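Local atomic coordinates of aryl esterase (Mycobacterium smegmatis, PDB entry 2Q0Q), a protein that catalyses the hydrolysis of aryl esters and acyl transfer to alcohols in water, as an oligomeric member of the SGNH hydrolase family. Residues P178-A182 / G183-S187; R202-G205 / V206-E210. All blocks are in the same frame, centred on the assembly; numbering follows the deposited sequence.

Contact 1. Residues P178-A182 / G183-S187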
loop_
_atom_site.group_PDB
_atom_site.type_symbol
_atom_site.label_atom_id
_atom_site.label_comp_id
_atom_site.label_asym_id
_atom_site.label_seq_id
_atom_site.Cartn_x
_atom_site.Cartn_y
_atom_site.Cartn_z
ATOM N N PRO G 178 -6.056 30.722 18.876
ATOM C CA PRO G 178 -7.003 30.779 20.002
ATOM C C PRO G 178 -7.400 29.398 20.545
ATOM O O PRO G 178 -7.633 28.467 19.776
ATOM C CB PRO G 178 -8.241 31.474 19.395
ATOM C CG PRO G 178 -7.809 32.076 18.161
ATOM C CD PRO G 178 -6.628 31.314 17.656
ATOM N N PHE G 179 -7.497 29.314 21.872
ATOM C CA PHE G 179 -7.940 28.118 22.579
ATOM C C PHE G 179 -9.133 28.431 23.489
ATOM O O PHE G 179 -9.208 29.519 24.079
ATOM C CB PHE G 179 -6.788 27.555 23.422
ATOM C CG PHE G 179 -7.221 26.527 24.421
ATOM C CD1 PHE G 179 -7.479 25.214 24.013
ATOM C CD2 PHE G 179 -7.388 26.868 25.760
ATOM C CE1 PHE G 179 -7.889 24.263 24.930
ATOM C CE2 PHE G 179 -7.798 25.901 26.689
ATOM C CZ PHE G 179 -8.049 24.605 26.263
ATOM N N PHE G 180 -10.035 27.460 23.629
ATOM C CA PHE G 180 -11.107 27.525 24.635
ATOM C C PHE G 180 -11.371 26.131 25.214
ATOM O O PHE G 180 -11.471 25.163 24.483
ATOM C CB PHE G 180 -12.384 28.100 24.024
ATOM C CG PHE G 180 -13.558 28.145 24.975
ATOM C CD1 PHE G 180 -13.640 29.124 25.957
ATOM C CD2 PHE G 180 -14.591 27.207 24.875
ATOM C CE1 PHE G 180 -14.724 29.147 26.860
ATOM C CE2 PHE G 180 -15.672 27.234 25.748
ATOM C CZ PHE G 180 -15.744 28.208 26.733
ATOM N N ASP G 181 -11.520 26.052 26.529
ATOM C CA ASP G 181 -11.814 24.802 27.189
ATOM C C ASP G 181 -13.299 24.717 27.486
ATOM O O ASP G 181 -13.808 25.400 28.390
ATOM C CB ASP G 181 -11.008 24.692 28.495
ATOM C CG ASP G 181 -11.278 23.389 29.271
ATOM O OD1 ASP G 181 -11.817 22.421 28.690
ATOM O OD2 ASP G 181 -10.952 23.365 30.490
ATOM N N ALA G 182 -13.968 23.806 26.800
ATOM C CA ALA G 182 -15.382 23.566 27.039
ATOM C C ALA G 182 -15.610 23.121 28.481
ATOM O O ALA G 182 -16.647 23.421 29.067
ATOM C CB ALA G 182 -15.913 22.544 26.074
ATOM N N GLY G 183 -14.622 22.441 29.065
ATOM C CA GLY G 183 -14.703 22.003 30.447
ATOM C C GLY G 183 -14.661 23.150 31.441
ATOM O O GLY G 183 -14.986 22.923 32.602
ATOM N N SER G 184 -14.234 24.357 31.021
ATOM C CA SER G 184 -14.286 25.552 31.907
ATOM C C SER G 184 -15.722 26.048 32.190
ATOM O O SER G 184 -15.950 26.805 33.158
ATOM C CB SER G 184 -13.418 26.694 31.339
ATOM O OG SER G 184 -13.970 27.280 30.165
ATOM N N VAL G 185 -16.682 25.609 31.382
ATOM C CA VAL G 185 -18.084 26.032 31.491
ATOM C C VAL G 185 -19.085 24.874 31.699
ATOM O O VAL G 185 -20.168 25.110 32.218
ATOM C CB VAL G 185 -18.496 26.946 30.284
ATOM C CG1 VAL G 185 -17.600 28.203 30.280
ATOM C CG2 VAL G 185 -18.416 26.202 28.950
ATOM N N ILE G 186 -18.728 23.636 31.361
ATOM C CA ILE G 186 -19.632 22.502 31.562
ATOM C C ILE G 186 -18.894 21.257 32.002
ATOM O O ILE G 186 -17.688 21.126 31.757
ATOM C CB ILE G 186 -20.396 22.140 30.253
ATOM C CG1 ILE G 186 -19.424 21.740 29.125
ATOM C CG2 ILE G 186 -21.283 23.295 29.819
ATOM C CD1 ILE G 186 -20.083 21.051 27.925
ATOM N N SER G 187 -19.630 20.333 32.619
ATOM C CA SER G 187 -19.142 18.974 32.815
ATOM C C SER G 187 -19.986 18.073 31.959
ATOM O O SER G 187 -21.067 18.464 31.542
ATOM C CB SER G 187 -19.205 18.542 34.283
ATOM O OG SER G 187 -20.392 18.978 34.895
#
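The ring of Phe-180 meets the following turn at its outer end: Val-185 brings CG1 to the ring edge, close to the ring plane, with Phe-180 CZ 4.0 Å from Val-185 CG1. Ser-184 OG approaches the same end obliquely, 3.9 Å from Phe-180 CE1. With CG anti to the backbone N (chi1 177°), the ring of Phe-180 reaches along to the turn, and its axis crosses the Val-185 side chain at about a right angle. Leu-208 and Gln-211 of helix 198-215 also touch this ring. The second flat group is the carboxylate of Asp-181. Gly-183 N comes at it from well above its plane and donates to Asp-181 OD1 over 2.8 Å, which makes an Asx turn. Ser-138 OG of the neighbouring strand bonds to the same oxygen.

Asp-181 O takes Ser-184 N from above its carbonyl plane at 2.9 Å, closing a type I turn with Ala-182 and Gly-183 at the corners. Ser-184 OG also donates to Asp-181 O, in the carbonyl plane at 2.6 Å; a chi1 of 71° sets this hydroxyl between the backbone N and carbonyl carbon of Ser-184, from where it reaches that oxygen. One residue on, Ala-182 O is likewise met by two donors, here both backbone N-H groups: Val-185 N lies above its plane at 3.2 Å and Ile-186 N in the plane at 3.1 Å. Ala-182 and Ile-186 are buried, and both rest on Pro-140.

Each of the two carbonyls thus accepts two donors from different directions, while the carboxylate binds both the turn and strand 133-138. Those bonds make the exit from strand 179-181 a well-defined bend, and the hydroxyl bond holds the Ser-184 side chain in its rotamer, beside the N-H bond to the same oxygen.

Contact 2. Residues R202-G205 / V206-E210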
loop_
_atom_site.group_PDB
_atom_site.type_symbol
_atom_site.label_atom_id
_atom_site.label_comp_id
_atom_site.label_asym_id
_atom_site.label_seq_id
_atom_site.Cartn_x
_atom_site.Cartn_y
_atom_site.Cartn_z
ATOM N N ARG G 202 -26.788 24.176 25.980
ATOM C CA ARG G 202 -27.088 25.593 26.115
ATOM C C ARG G 202 -25.905 26.409 26.660
ATOM O O ARG G 202 -25.568 27.463 26.121
ATOM C CB ARG G 202 -28.320 25.753 26.996
ATOM C CG ARG G 202 -28.741 27.171 27.305
ATOM C CD ARG G 202 -29.496 27.703 26.158
ATOM N NE ARG G 202 -29.810 29.108 26.335
ATOM C CZ ARG G 202 -30.486 29.823 25.444
ATOM N NH1 ARG G 202 -30.922 29.260 24.328
ATOM N NH2 ARG G 202 -30.739 31.100 25.685
ATOM N N ASP G 203 -25.280 25.941 27.735
ATOM C CA ASP G 203 -24.172 26.687 28.319
ATOM C C ASP G 203 -22.960 26.786 27.388
ATOM O O ASP G 203 -22.280 27.826 27.356
ATOM C CB ASP G 203 -23.719 26.050 29.642
ATOM C CG ASP G 203 -24.757 26.169 30.754
ATOM O OD1 ASP G 203 -25.571 27.123 30.760
ATOM O OD2 ASP G 203 -24.738 25.302 31.654
ATOM N N LEU G 204 -22.670 25.691 26.688
ATOM C CA LEU G 204 -21.543 25.666 25.750
ATOM C C LEU G 204 -21.781 26.647 24.593
ATOM O O LEU G 204 -20.871 27.372 24.181
ATOM C CB LEU G 204 -21.299 24.260 25.192
ATOM C CG LEU G 204 -19.990 24.137 24.392
ATOM C CD1 LEU G 204 -18.781 24.490 25.268
ATOM C CD2 LEU G 204 -19.831 22.783 23.798
ATOM N N GLY G 205 -23.003 26.650 24.081
ATOM C CA GLY G 205 -23.410 27.603 23.026
ATOM C C GLY G 205 -23.289 29.085 23.388
ATOM O O GLY G 205 -22.840 29.919 22.573
ATOM N N VAL G 206 -23.699 29.408 24.612
ATOM C CA VAL G 206 -23.644 30.787 25.133
ATOM C C VAL G 206 -22.193 31.278 25.411
ATOM O O VAL G 206 -21.859 32.490 25.258
ATOM C CB VAL G 206 -24.484 30.911 26.411
ATOM C CG1 VAL G 206 -24.093 32.139 27.194
ATOM C CG2 VAL G 206 -25.970 30.924 26.065
ATOM N N ALA G 207 -21.343 30.298 25.772
ATOM C CA ALA G 207 -19.952 30.621 26.027
ATOM C C ALA G 207 -19.220 30.819 24.717
ATOM O O ALA G 207 -18.431 31.747 24.594
ATOM C CB ALA G 207 -19.315 29.515 26.791
ATOM N N LEU G 208 -19.464 29.908 23.776
ATOM C CA LEU G 208 -18.811 29.992 22.460
ATOM C C LEU G 208 -19.280 31.203 21.653
ATOM O O LEU G 208 -18.521 31.728 20.816
ATOM C CB LEU G 208 -18.997 28.690 21.658
ATOM C CG LEU G 208 -18.162 27.482 22.125
ATOM C CD1 LEU G 208 -18.607 26.169 21.450
ATOM C CD2 LEU G 208 -16.648 27.713 21.929
ATOM N N ALA G 209 -20.543 31.604 21.833
ATOM C CA ALA G 209 -21.051 32.813 21.172
ATOM C C ALA G 209 -20.159 33.997 21.584
ATOM O O ALA G 209 -19.721 34.770 20.737
ATOM C CB ALA G 209 -22.495 33.053 21.549
ATOM N N GLU G 210 -19.849 34.123 22.872
ATOM C CA GLU G 210 -18.934 35.172 23.305
ATOM C C GLU G 210 -17.540 35.018 22.665
ATOM O O GLU G 210 -16.914 35.992 22.250
ATOM C CB GLU G 210 -18.858 35.170 24.851
ATOM C CG GLU G 210 -17.966 36.252 25.433
ATOM C CD GLU G 210 -16.494 35.833 25.581
ATOM O OE1 GLU G 210 -16.214 34.604 25.672
ATOM O OE2 GLU G 210 -15.630 36.794 25.443
#
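Arg-202 opens this turn of helix 198-215 by accepting Val-206 N at its carbonyl O, 3.1 Å away. Its guanidinium comes near the same residue, Arg-202 NE lying 4.3 Å from Val-206 CG2, with the methyl oblique to the group. The far end makes a weak hydrogen bond from NH1 to Gln-40, on helix 34-42.

Asp-203 contributes its carbonyl: Ala-207 N donates to Asp-203 O, and Ala-207 CB sits 3.5 Å from Asp-203 O. Leu-204 O receives Leu-208 N at 2.9 Å. On the protein side, the two leucine side chains run alongside each other in a common direction, Leu-204 CG being 3.8 Å from Leu-208 CD1. Their first torsions differ, -170° for Leu-204 and -74° for Leu-208, which leans the earlier branch forward and the later one back until they meet. Trp-34 packs against both. Gly-205, buried and without a side chain, accepts Ala-209 N at its O over 2.9 Å, and Ala-209 CB touches the same carbonyl.

Four successive i to i+4 bonds pair the carbonyls of Arg-202 to Gly-205 with the N-H groups of Val-206 to Ala-209, satisfying both sets. The sides show an amphipathic split: Leu-204, Leu-208 and Ala-209 are buried with Gly-205, Ala-207 lies at the boundary against Phe-180, and Arg-202, Asp-203, Val-206 and Glu-210 are exposed.

Overall arrangement
Contact 1 comes first along the chain, at the exit of strand 179-181, an outermost strand of the parallel sheet within this chain; contact 2 follows in the closing helix 198-215. Their centres are about 10 Å apart, on the same side of the chain's centre, and they touch directly: Ala-182 CB lies 3.6 Å from Leu-204 CD1, and Phe-180 CD2 is 3.6 Å from Leu-208 CD2. The helix therefore packs against the end strand and its turn, in the alpha/beta layering of SGNH hydrolases. The loop between them carries Asp-192 and His-195, which probably form a catalytic triad with Ser-11; contact 1 leads into that loop and contact 2 begins about one helical turn beyond its end.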